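Fructose-1,6-bisphosphatase/inositol-1-monophosphatase (Thermotoga maritima, PDB 2P3N) is a magnesium-dependent phosphatase of broad specificity that hydrolyses inositol 1-phosphate and fructose 1,6-bisphosphate and works as a homotetramer. Local coordinates at residues Met1-Phe6 against Gly72-Ile77; Glu40-Ala45 against Ala64-Phe69; Ala122-Gly127 against Val209-Gly214. All coordinates share one frame; numbering follows the deposited sequence.

Contact 1: Met1-Phe6 against Gly72-Ile77; sequences MDRLDF and GDRLWI
R3 and F6, one turn apart on the N-terminal helix, both reach the six-membered ring of W76. The R3 chain runs extended from CG to NE, with CG beside the backbone N and anti to the carbonyl carbon. It brings the guanidinium beside the indole, and with chi4 near -94° the two planes are 24° apart. NH1 of R3 approaches CZ2 of W76 obliquely at a modelled 3.0 Å, short enough to be doubtful in detail. Nearer the helix, CG of R3 packs against CH2 of W76 at 4.1 Å. F6 swings the other way, its CG anti to the backbone N. It presents a ring edge to the indole face in an offset edge-to-face pair, with centroids of the F6 ring and the W76 six-membered ring 5.9 Å apart and planes at 66°.

The R74 chain bends at chi3 and brings NH2 to the edge of the R3 guanidinium, 3.4 Å from NH2 of R3. Two donors do not bond here, and E60, outside both segments, probably offsets the like charges: its OE1 pairs with R3 and accepts from NE1 of W76. R3 also makes a cation-pi contact with Y100.

Helix 2-6 and strand 74-77 run nearly parallel, their axes 13.1 Å apart, so side chains alone span the gap. This is helix-on-sheet layering, as in the alpha/beta sandwich of the inositol monophosphatase fold.

Contact 2: Glu40-Ala45 against Ala64-Phe69; sequences EIDREA and AEEGIF. With MG (magnesium ion), chain E.
The carboxylates of D42 and E66 stand almost perpendicular, their planes 84° apart, with OD1 of D42 and OE1 of E66 separated by 3.9 Å. Elsewhere among the flat groups, the R43 guanidinium has E40 N at its edge and in its plane, and the F69 ring carries the carbonyl O of G67 over the centre of one face, 3.2 Å above the plane. The setting is the magnesium site of the inositol monophosphatase family, where the start of helix 40-56 faces the loop after strand 61-64.

The two acid oxygens are bridged by water 1. It donates to OD1 of D42 and to OE1 of E66, at 2.8 Å from each, which uses both of its hydrogens, and its oxygen binds the magnesium ion. D42 and E66 thus lie in the second shell and are likely to orient this metal-bound water. OD1 of D42 also hydrogen-bonds T84, so it has two partners; the second oxygens are held too, OD2 of D42 by T39 and OE2 of E66 by a salt bridge with K31.

E66 gets there because its chain bends at chi2 (62°), and its backbone is the centre of an inverse gamma turn, closed by G67 N to E65 O at 2.8 Å. OE1 of E66 also lies 3.6 Å from CB of D42. The aliphatic part of R43 brushes CG of E66, while its guanidinium forms a salt bridge with E29.

E65, extended beyond CG, meets the metal directly. D79, the carbonyl O of I81 and three waters complete six ligands around the magnesium ion, and only OE1 of the E65 carboxylate takes part, at 2.1 Å, with OE2 left 3.8 Å from the ion.

Contact 3: Ala122-Gly127 against Val209-Gly214; sequences AEEGSG and VKEAGG
E211 projects its carboxylate into the E123-S126 turn and the start of the following strand, where its oxygens meet the N-H groups of G125 and G127. The N-H of G125 reaches OE1 of E211 at 2.8 Å and nearly straight (172°), although it arrives from above the carboxylate plane. The N-H of G127 meets OE2 of E211 nearly along its C-O axis, but more bent (143°); the modelled 2.5 Å between G127 N and OE2 of E211 is short, so its exact length is doubtful.

These bonds mark the tight part of the contact. It continues at the root of the side chain, where CB of E211 sits 3.9 Å from CB of A122. The chain bends at chi2 (-68°), which brings the carboxylate to the turn. E123 O, 3.6 Å from CG of E211, is itself occupied by S126 N, which closes the turn at 3.2 Å.

The solvent side is looser. E124 leaves the backbone pointing away from the helix, and its carboxylate forms a salt bridge with K107; its CG comes no nearer to OE1 of E211 than 4.4 Å. The CB of S126 likewise points away.

Replacing E211 by an alanine would remove both acceptor oxygens and would probably leave the N-H groups of G125 and G127 without these partners and the turn freer to move.

Backbone angles of E124 and G125 fit a type II beta turn, joining antiparallel strands 118-123 and 127-130 in a beta hairpin. The acid holding it comes from the C-terminal end of helix 199-211, which finishes in a Schellman motif with G213 as C-prime residue. The arrangement is a helix C-terminus packed on a hairpin in a layered alpha/beta fold.

How the contacts relate
From the N terminus, contact 1 closes a long loop by bringing the first helix back to strand 74-79, with 65 residues between its segments. Contact 2 is nested inside that loop: helix 40-56 meets the loop after strand 61-64, and segment 64-69 stops just short of segment 72-77 in the sequence. Contact 3 follows in series, joining the 118-123/127-130 hairpin to the end of helix 199-211; none of the three cross. Contacts 1 and 3 reach the same mixed sheet and touch where M1 N lies 3.2 Å from OE1 of E123. Contact 2, at the metal end, stays about 18 Å from contact 3 at nearest atoms.

Contact 1: Met1-Phe6 against Gly72-Ile77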
loop_
_atom_site.group_PDB
_atom_site.type_symbol
_atom_site.label_atom_id
_atom_site.label_comp_id
_atom_site.label_asym_id
_atom_site.label_seq_id
_atom_site.Cartn_x
_atom_site.Cartn_y
_atom_site.Cartn_z
ATOM N N MET A 1 -4.010 22.015 11.584
ATOM C CA MET A 1 -3.665 22.330 13.004
ATOM C C MET A 1 -3.893 21.162 13.968
ATOM O O MET A 1 -3.627 20.006 13.645
ATOM C CB MET A 1 -4.476 23.539 13.491
ATOM C CG MET A 1 -3.835 24.892 13.212
ATOM S SD MET A 1 -4.219 26.088 14.523
ATOM C CE MET A 1 -3.055 25.561 15.817
ATOM N N ASP A 2 -4.365 21.491 15.166
ATOM C CA ASP A 2 -4.666 20.498 16.186
ATOM C C ASP A 2 -5.845 19.708 15.620
ATOM O O ASP A 2 -5.783 18.491 15.492
ATOM C CB ASP A 2 -5.057 21.212 17.490
ATOM C CG ASP A 2 -5.348 20.255 18.632
ATOM O OD1 ASP A 2 -4.503 19.368 18.880
ATOM O OD2 ASP A 2 -6.408 20.399 19.292
ATOM N N ARG A 3 -6.902 20.422 15.243
ATOM C CA ARG A 3 -8.097 19.799 14.704
ATOM C C ARG A 3 -7.841 18.992 13.439
ATOM O O ARG A 3 -8.277 17.849 13.332
ATOM C CB ARG A 3 -9.163 20.864 14.442
ATOM C CG ARG A 3 -9.753 21.459 15.723
ATOM C CD ARG A 3 -10.705 22.638 15.461
ATOM N NE ARG A 3 -11.253 23.153 16.719
ATOM C CZ ARG A 3 -12.415 22.780 17.247
ATOM N NH1 ARG A 3 -13.182 21.895 16.626
ATOM N NH2 ARG A 3 -12.792 23.271 18.417
ATOM N N LEU A 4 -7.137 19.578 12.478
ATOM C CA LEU A 4 -6.852 18.877 11.227
ATOM C C LEU A 4 -6.061 17.592 11.467
ATOM O O LEU A 4 -6.444 16.530 10.995
ATOM C CB LEU A 4 -6.068 19.778 10.273
ATOM C CG LEU A 4 -5.630 19.135 8.957
ATOM C CD1 LEU A 4 -6.839 18.917 8.043
ATOM C CD2 LEU A 4 -4.615 20.036 8.283
ATOM N N ASP A 5 -4.966 17.704 12.213
ATOM C CA ASP A 5 -4.094 16.573 12.515
ATOM C C ASP A 5 -4.837 15.461 13.261
ATOM O O ASP A 5 -4.635 14.263 13.007
ATOM C CB ASP A 5 -2.908 17.062 13.354
ATOM C CG ASP A 5 -1.787 16.042 13.435
ATOM O OD1 ASP A 5 -1.320 15.733 14.559
ATOM O OD2 ASP A 5 -1.371 15.561 12.366
ATOM N N PHE A 6 -5.681 15.883 14.199
ATOM C CA PHE A 6 -6.500 15.000 15.022
ATOM C C PHE A 6 -7.434 14.205 14.123
ATOM O O PHE A 6 -7.611 13.005 14.287
ATOM C CB PHE A 6 -7.322 15.860 15.992
ATOM C CG PHE A 6 -8.479 15.145 16.631
ATOM C CD1 PHE A 6 -8.311 14.425 17.807
ATOM C CD2 PHE A 6 -9.749 15.205 16.059
ATOM C CE1 PHE A 6 -9.400 13.770 18.410
ATOM C CE2 PHE A 6 -10.845 14.555 16.648
ATOM C CZ PHE A 6 -10.672 13.837 17.824
ATOM N N GLY A 72 -25.116 23.328 16.377
ATOM C CA GLY A 72 -24.195 24.144 17.142
ATOM C C GLY A 72 -23.366 25.048 16.249
ATOM O O GLY A 72 -23.312 24.857 15.029
ATOM N N ASP A 73 -22.728 26.044 16.856
ATOM C CA ASP A 73 -21.887 26.973 16.112
ATOM C C ASP A 73 -20.515 26.343 15.981
ATOM O O ASP A 73 -19.616 26.895 15.361
ATOM C CB ASP A 73 -21.816 28.336 16.827
ATOM C CG ASP A 73 -21.659 28.211 18.338
ATOM O OD1 ASP A 73 -21.784 29.252 19.029
ATOM O OD2 ASP A 73 -21.412 27.086 18.833
ATOM N N ARG A 74 -20.392 25.166 16.580
ATOM C CA ARG A 74 -19.178 24.367 16.563
ATOM C C ARG A 74 -19.681 22.944 16.391
ATOM O O ARG A 74 -19.916 22.226 17.364
ATOM C CB ARG A 74 -18.411 24.549 17.879
ATOM C CG ARG A 74 -17.832 25.946 17.981
ATOM C CD ARG A 74 -17.302 26.317 19.358
ATOM N NE ARG A 74 -16.053 25.652 19.701
ATOM C CZ ARG A 74 -15.034 26.243 20.321
ATOM N NH1 ARG A 74 -15.100 27.526 20.661
ATOM N NH2 ARG A 74 -13.948 25.541 20.624
ATOM N N LEU A 75 -19.864 22.561 15.130
ATOM C CA LEU A 75 -20.396 21.248 14.792
ATOM C C LEU A 75 -19.509 20.376 13.895
ATOM O O LEU A 75 -19.074 20.805 12.824
ATOM C CB LEU A 75 -21.759 21.424 14.111
ATOM C CG LEU A 75 -22.512 20.157 13.697
ATOM C CD1 LEU A 75 -23.345 19.647 14.868
ATOM C CD2 LEU A 75 -23.402 20.457 12.497
ATOM N N TRP A 76 -19.262 19.142 14.331
ATOM C CA TRP A 76 -18.468 18.189 13.558
ATOM C C TRP A 76 -19.430 17.288 12.777
ATOM O O TRP A 76 -20.284 16.619 13.364
ATOM C CB TRP A 76 -17.617 17.309 14.478
ATOM C CG TRP A 76 -16.601 18.026 15.325
ATOM C CD1 TRP A 76 -16.836 18.754 16.460
ATOM C CD2 TRP A 76 -15.175 18.012 15.148
ATOM N NE1 TRP A 76 -15.647 19.184 17.006
ATOM C CE2 TRP A 76 -14.613 18.744 16.221
ATOM C CE3 TRP A 76 -14.318 17.450 14.186
ATOM C CZ2 TRP A 76 -13.228 18.926 16.361
ATOM C CZ3 TRP A 76 -12.936 17.636 14.329
ATOM C CH2 TRP A 76 -12.410 18.367 15.410
ATOM N N ILE A 77 -19.305 17.261 11.456
ATOM C CA ILE A 77 -20.186 16.410 10.669
ATOM C C ILE A 77 -19.450 15.136 10.269
ATOM O O ILE A 77 -18.393 15.165 9.630
ATOM C CB ILE A 77 -20.720 17.145 9.438
ATOM C CG1 ILE A 77 -21.338 18.481 9.878
ATOM C CG2 ILE A 77 -21.764 16.288 8.756
ATOM C CD1 ILE A 77 -22.015 19.248 8.771
#

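Contact 2: Glu40-Ala45 against Ala64-Phe69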
loop_
_atom_site.group_PDB
_atom_site.type_symbol
_atom_site.label_atom_id
_atom_site.label_comp_id
_atom_site.label_asym_id
_atom_site.label_seq_id
_atom_site.Cartn_x
_atom_site.Cartn_y
_atom_site.Cartn_z
ATOM N N GLU A 40 -23.693 -2.733 11.027
ATOM C CA GLU A 40 -23.269 -2.574 12.405
ATOM C C GLU A 40 -21.873 -1.947 12.452
ATOM O O GLU A 40 -21.467 -1.390 13.480
ATOM C CB GLU A 40 -23.252 -3.934 13.114
ATOM C CG GLU A 40 -22.978 -3.856 14.618
ATOM C CD GLU A 40 -24.073 -3.112 15.384
ATOM O OE1 GLU A 40 -23.824 -2.690 16.542
ATOM O OE2 GLU A 40 -25.185 -2.952 14.828
ATOM N N ILE A 41 -21.137 -2.030 11.343
ATOM C CA ILE A 41 -19.796 -1.449 11.305
ATOM C C ILE A 41 -19.879 0.059 11.057
ATOM O O ILE A 41 -18.982 0.803 11.453
ATOM C CB ILE A 41 -18.912 -2.121 10.236
ATOM C CG1 ILE A 41 -18.783 -3.613 10.534
ATOM C CG2 ILE A 41 -17.509 -1.552 10.292
ATOM C CD1 ILE A 41 -20.076 -4.368 10.486
ATOM N N ASP A 42 -20.955 0.507 10.406
ATOM C CA ASP A 42 -21.157 1.938 10.173
ATOM C C ASP A 42 -21.235 2.567 11.572
ATOM O O ASP A 42 -20.600 3.587 11.852
ATOM C CB ASP A 42 -22.485 2.201 9.439
ATOM C CG ASP A 42 -22.461 1.766 7.966
ATOM O OD1 ASP A 42 -22.447 2.646 7.073
ATOM O OD2 ASP A 42 -22.464 0.550 7.694
ATOM N N ARG A 43 -22.015 1.923 12.445
ATOM C CA ARG A 43 -22.227 2.376 13.826
ATOM C C ARG A 43 -20.998 2.257 14.712
ATOM O O ARG A 43 -20.698 3.139 15.504
ATOM C CB ARG A 43 -23.344 1.575 14.491
ATOM C CG ARG A 43 -24.695 1.668 13.839
ATOM C CD ARG A 43 -25.701 0.880 14.671
ATOM N NE ARG A 43 -27.015 0.798 14.037
ATOM C CZ ARG A 43 -27.304 -0.000 13.018
ATOM N NH1 ARG A 43 -26.369 -0.796 12.516
ATOM N NH2 ARG A 43 -28.524 0.003 12.495
ATOM N N GLU A 44 -20.311 1.135 14.604
ATOM C CA GLU A 44 -19.126 0.907 15.400
ATOM C C GLU A 44 -18.068 1.936 15.015
ATOM O O GLU A 44 -17.351 2.453 15.869
ATOM C CB GLU A 44 -18.645 -0.521 15.151
ATOM C CG GLU A 44 -17.339 -0.891 15.798
ATOM C CD GLU A 44 -17.073 -2.379 15.707
ATOM O OE1 GLU A 44 -17.491 -3.004 14.709
ATOM O OE2 GLU A 44 -16.439 -2.919 16.634
ATOM N N ALA A 45 -17.993 2.243 13.723
ATOM C CA ALA A 45 -17.035 3.209 13.218
ATOM C C ALA A 45 -17.411 4.591 13.716
ATOM O O ALA A 45 -16.546 5.398 14.065
ATOM C CB ALA A 45 -17.025 3.190 11.701
ATOM N N ALA A 64 -23.877 13.214 12.968
ATOM C CA ALA A 64 -23.388 12.000 12.336
ATOM C C ALA A 64 -24.523 11.283 11.602
ATOM O O ALA A 64 -25.646 11.181 12.111
ATOM C CB ALA A 64 -22.746 11.081 13.403
ATOM N N GLU A 65 -24.227 10.803 10.397
ATOM C CA GLU A 65 -25.226 10.120 9.592
ATOM C C GLU A 65 -26.098 9.178 10.399
ATOM O O GLU A 65 -27.303 9.362 10.499
ATOM C CB GLU A 65 -24.566 9.332 8.463
ATOM C CG GLU A 65 -25.508 8.326 7.848
ATOM C CD GLU A 65 -25.093 7.898 6.478
ATOM O OE1 GLU A 65 -23.888 7.629 6.289
ATOM O OE2 GLU A 65 -25.974 7.824 5.596
ATOM N N GLU A 66 -25.472 8.167 10.979
ATOM C CA GLU A 66 -26.186 7.175 11.748
ATOM C C GLU A 66 -26.716 7.643 13.100
ATOM O O GLU A 66 -26.176 7.267 14.139
ATOM C CB GLU A 66 -25.290 5.952 11.939
ATOM C CG GLU A 66 -25.545 4.824 10.951
ATOM C CD GLU A 66 -25.280 5.217 9.522
ATOM O OE1 GLU A 66 -24.103 5.436 9.179
ATOM O OE2 GLU A 66 -26.250 5.306 8.743
ATOM N N GLY A 67 -27.759 8.471 13.100
ATOM C CA GLY A 67 -28.338 8.895 14.367
ATOM C C GLY A 67 -28.144 10.276 14.971
ATOM O O GLY A 67 -29.110 11.006 15.128
ATOM N N ILE A 68 -26.918 10.638 15.333
ATOM C CA ILE A 68 -26.657 11.936 15.964
ATOM C C ILE A 68 -26.884 13.129 15.041
ATOM O O ILE A 68 -26.124 13.349 14.098
ATOM C CB ILE A 68 -25.212 12.001 16.495
ATOM C CG1 ILE A 68 -24.849 10.677 17.178
ATOM C CG2 ILE A 68 -25.070 13.166 17.474
ATOM C CD1 ILE A 68 -23.387 10.558 17.544
ATOM N N PHE A 69 -27.922 13.915 15.324
ATOM C CA PHE A 69 -28.241 15.079 14.488
ATOM C C PHE A 69 -28.282 16.412 15.237
ATOM O O PHE A 69 -29.225 17.184 15.078
ATOM C CB PHE A 69 -29.588 14.869 13.790
ATOM C CG PHE A 69 -29.680 13.587 13.005
ATOM C CD1 PHE A 69 -28.652 13.194 12.151
ATOM C CD2 PHE A 69 -30.815 12.783 13.097
ATOM C CE1 PHE A 69 -28.755 12.021 11.402
ATOM C CE2 PHE A 69 -30.924 11.615 12.352
ATOM C CZ PHE A 69 -29.894 11.235 11.505
HETATM MG MG MG E . -22.346 6.631 5.270
HETATM O O HOH W 1 -22.215 5.409 7.170
HETATM O O HOH W 2 -23.602 5.315 4.604
HETATM O O HOH W 3 -23.005 7.549 3.488
#

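Contact 3: Ala122-Gly127 against Val209-Gly214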
loop_
_atom_site.group_PDB
_atom_site.type_symbol
_atom_site.label_atom_id
_atom_site.label_comp_id
_atom_site.label_asym_id
_atom_site.label_seq_id
_atom_site.Cartn_x
_atom_site.Cartn_y
_atom_site.Cartn_z
ATOM N N ALA A 122 -8.368 19.425 3.790
ATOM C CA ALA A 122 -8.198 20.855 3.590
ATOM C C ALA A 122 -8.721 21.636 4.781
ATOM O O ALA A 122 -9.797 21.347 5.300
ATOM C CB ALA A 122 -8.928 21.305 2.322
ATOM N N GLU A 123 -7.935 22.608 5.226
ATOM C CA GLU A 123 -8.326 23.490 6.314
ATOM C C GLU A 123 -8.500 24.846 5.599
ATOM O O GLU A 123 -7.831 25.113 4.593
ATOM C CB GLU A 123 -7.227 23.540 7.375
ATOM C CG GLU A 123 -7.619 24.257 8.645
ATOM C CD GLU A 123 -6.650 23.974 9.773
ATOM O OE1 GLU A 123 -5.422 24.046 9.535
ATOM O OE2 GLU A 123 -7.110 23.678 10.897
ATOM N N GLU A 124 -9.407 25.686 6.090
ATOM C CA GLU A 124 -9.670 26.977 5.450
ATOM C C GLU A 124 -8.480 27.940 5.430
ATOM O O GLU A 124 -7.897 28.262 6.470
ATOM C CB GLU A 124 -10.885 27.644 6.106
ATOM C CG GLU A 124 -11.254 29.014 5.563
ATOM C CD GLU A 124 -12.467 29.594 6.271
ATOM O OE1 GLU A 124 -13.603 29.199 5.928
ATOM O OE2 GLU A 124 -12.283 30.433 7.183
ATOM N N GLY A 125 -8.137 28.388 4.225
ATOM C CA GLY A 125 -7.032 29.305 4.049
ATOM C C GLY A 125 -5.666 28.645 3.936
ATOM O O GLY A 125 -4.667 29.336 3.733
ATOM N N SER A 126 -5.607 27.318 4.051
ATOM C CA SER A 126 -4.330 26.609 3.983
ATOM C C SER A 126 -4.126 25.791 2.712
ATOM O O SER A 126 -3.031 25.281 2.461
ATOM C CB SER A 126 -4.177 25.694 5.196
ATOM O OG SER A 126 -4.292 26.416 6.407
ATOM N N GLY A 127 -5.176 25.666 1.913
ATOM C CA GLY A 127 -5.070 24.902 0.686
ATOM C C GLY A 127 -5.384 23.429 0.885
ATOM O O GLY A 127 -5.461 22.949 2.018
ATOM N N VAL A 209 -12.595 21.110 -2.231
ATOM C CA VAL A 209 -12.674 21.529 -3.626
ATOM C C VAL A 209 -12.345 23.015 -3.779
ATOM O O VAL A 209 -11.599 23.404 -4.663
ATOM C CB VAL A 209 -14.068 21.280 -4.211
ATOM C CG1 VAL A 209 -14.110 21.765 -5.645
ATOM C CG2 VAL A 209 -14.402 19.805 -4.148
ATOM N N LYS A 210 -12.899 23.841 -2.905
ATOM C CA LYS A 210 -12.662 25.273 -2.963
ATOM C C LYS A 210 -11.237 25.647 -2.562
ATOM O O LYS A 210 -10.642 26.543 -3.165
ATOM C CB LYS A 210 -13.685 26.004 -2.085
ATOM C CG LYS A 210 -15.133 25.702 -2.477
ATOM C CD LYS A 210 -16.141 26.640 -1.823
ATOM C CE LYS A 210 -16.194 26.474 -0.313
ATOM N NZ LYS A 210 -17.260 27.326 0.296
ATOM N N GLU A 211 -10.685 24.976 -1.552
ATOM C CA GLU A 211 -9.312 25.257 -1.127
ATOM C C GLU A 211 -8.334 24.798 -2.204
ATOM O O GLU A 211 -7.183 25.223 -2.242
ATOM C CB GLU A 211 -8.995 24.554 0.191
ATOM C CG GLU A 211 -9.483 25.307 1.402
ATOM C CD GLU A 211 -8.726 26.604 1.626
ATOM O OE1 GLU A 211 -9.381 27.635 1.879
ATOM O OE2 GLU A 211 -7.479 26.598 1.562
ATOM N N ALA A 212 -8.810 23.919 -3.080
ATOM C CA ALA A 212 -8.011 23.413 -4.191
ATOM C C ALA A 212 -8.353 24.243 -5.418
ATOM O O ALA A 212 -8.161 23.788 -6.549
ATOM C CB ALA A 212 -8.331 21.950 -4.461
ATOM N N GLY A 213 -8.891 25.445 -5.173
ATOM C CA GLY A 213 -9.259 26.380 -6.231
ATOM C C GLY A 213 -10.476 26.086 -7.102
ATOM O O GLY A 213 -10.739 26.824 -8.052
ATOM N N GLY A 214 -11.222 25.027 -6.798
ATOM C CA GLY A 214 -12.396 24.701 -7.597
ATOM C C GLY A 214 -13.662 25.455 -7.209
ATOM O O GLY A 214 -13.630 26.408 -6.422
#